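Local coordinates for protein 2,4-dihydroxyhept-2-ene-1,7-dioic acid aldolase (PDB 6BDE) that binds heme b and probably senses nitric oxide or oxygen through it, as a member of the H-NOX family of signalling proteins, at residues 24-28 with 29-33. The protein carries 1 engineered substitution. Sequence-based numbering, arbitrary orientation.
Sequences KIITQ and SELES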
# COMPACT_ATOMS: atom_id res chain seq x y z
N LYS A 24 -2.97 22.92 1.07
CA LYS A 24 -3.80 23.13 -0.11
C LYS A 24 -4.78 21.98 -0.30
O LYS A 24 -5.99 22.21 -0.43
CB LYS A 24 -2.92 23.29 -1.35
CG LYS A 24 -3.70 23.36 -2.65
CD LYS A 24 -2.96 24.15 -3.72
CE LYS A 24 -3.77 24.22 -5.01
NZ LYS A 24 -3.15 25.12 -6.01
N ILE A 25 -4.29 20.74 -0.33
CA ILE A 25 -5.17 19.60 -0.55
C ILE A 25 -6.15 19.44 0.60
O ILE A 25 -7.25 18.91 0.42
CB ILE A 25 -4.36 18.32 -0.80
CG1 ILE A 25 -3.57 17.92 0.46
CG2 ILE A 25 -3.42 18.50 -1.98
CD1 ILE A 25 -2.88 16.58 0.35
N ILE A 26 -5.77 19.88 1.80
CA ILE A 26 -6.71 19.87 2.92
C ILE A 26 -7.77 20.94 2.74
O ILE A 26 -8.96 20.71 3.00
CB ILE A 26 -5.94 20.04 4.25
CG1 ILE A 26 -5.23 18.74 4.63
CG2 ILE A 26 -6.89 20.47 5.37
CD1 ILE A 26 -4.44 18.83 5.91
N THR A 27 -7.37 22.13 2.28
CA THR A 27 -8.33 23.20 2.05
C THR A 27 -9.29 22.85 0.92
O THR A 27 -10.50 23.11 1.02
CB THR A 27 -7.60 24.51 1.76
OG1 THR A 27 -7.01 25.01 2.98
CG2 THR A 27 -8.55 25.56 1.21
N GLN A 28 -8.79 22.23 -0.15
CA GLN A 28 -9.64 21.79 -1.25
C GLN A 28 -10.55 20.63 -0.88
O GLN A 28 -11.42 20.28 -1.69
CB GLN A 28 -8.79 21.39 -2.46
CG GLN A 28 -7.89 22.48 -3.01
CD GLN A 28 -6.88 21.94 -4.02
OE1 GLN A 28 -6.15 21.00 -3.73
NE2 GLN A 28 -6.85 22.55 -5.20
N SER A 29 -10.39 20.04 0.30
CA SER A 29 -11.11 18.84 0.69
C SER A 29 -12.00 19.10 1.90
O SER A 29 -11.63 19.84 2.82
CB SER A 29 -10.13 17.70 1.02
OG SER A 29 -9.33 17.35 -0.10
N GLU A 30 -13.18 18.48 1.89
CA GLU A 30 -14.09 18.46 3.04
C GLU A 30 -14.67 17.05 3.12
O GLU A 30 -15.51 16.71 2.29
CB GLU A 30 -15.21 19.50 2.89
CG GLU A 30 -14.74 20.90 2.48
CD GLU A 30 -15.22 21.28 1.10
OE1 GLU A 30 -14.57 20.87 0.10
OE2 GLU A 30 -16.25 21.98 0.99
N LEU A 31 -14.25 16.19 4.08
CA LEU A 31 -13.31 16.26 5.24
C LEU A 31 -14.03 16.62 6.55
O LEU A 31 -13.97 17.76 7.03
CB LEU A 31 -12.11 17.20 5.04
CG LEU A 31 -10.80 16.45 4.82
CD1 LEU A 31 -10.94 15.49 3.64
CD2 LEU A 31 -9.64 17.42 4.63
N GLU A 32 -14.68 15.61 7.13
CA GLU A 32 -15.29 15.74 8.45
C GLU A 32 -14.22 15.93 9.53
O GLU A 32 -14.42 16.66 10.50
CB GLU A 32 -16.14 14.51 8.75
CG GLU A 32 -16.67 14.40 10.17
CD GLU A 32 -17.40 13.09 10.40
OE1 GLU A 32 -17.58 12.34 9.42
OE2 GLU A 32 -17.77 12.80 11.55
N SER A 33 -13.07 15.26 9.36
CA SER A 33 -11.96 15.45 10.28
C SER A 33 -11.36 16.85 10.20
O SER A 33 -10.70 17.28 11.15
CB SER A 33 -10.86 14.42 9.99
OG SER A 33 -10.14 14.78 8.82
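Ser29 closes the C-terminal end of helix 19-27 by bonding back to Ile25 and Ile26. This helix end belongs to the H-NOX domain and lies away from the heme site. The chain runs on without a gap, and 29-33 leaves the last turn as an irregular loop. Gln28 N still makes a helical bond to Lys24 O (2.8 Å). Ser29 N then reaches Ile26 O at 3.1 Å, a tighter i to i-3 turn. The bond is bent, with an N-H...O angle of 151°. The peptide bond between Glu30 and Leu31 is cis.

The side chain of Ser29 takes the carbonyl that its backbone leaves. Its OG lies beside its own N, anti to the carbonyl carbon (chi1 -61°). From there it donates to Ile25 O at 2.7 Å, almost in line with the C=O bond (169°). Asn54 ND2 of helix 45-59 also bonds this OG, so the buried hydroxyl ties the helix end to its neighbour. With an alanine here, Ile25 O would probably lose this donor and Asn54 its hydroxyl partner. Gln28 turns away, and its OE1 is held by Asn58 ND2 of the same neighbouring helix. Leu31 turns back toward the helix and crosses Ile26 at about a right angle. Its CD2 lies 3.7 Å from Ile26 O and 4.2 Å from Ile26 CG2.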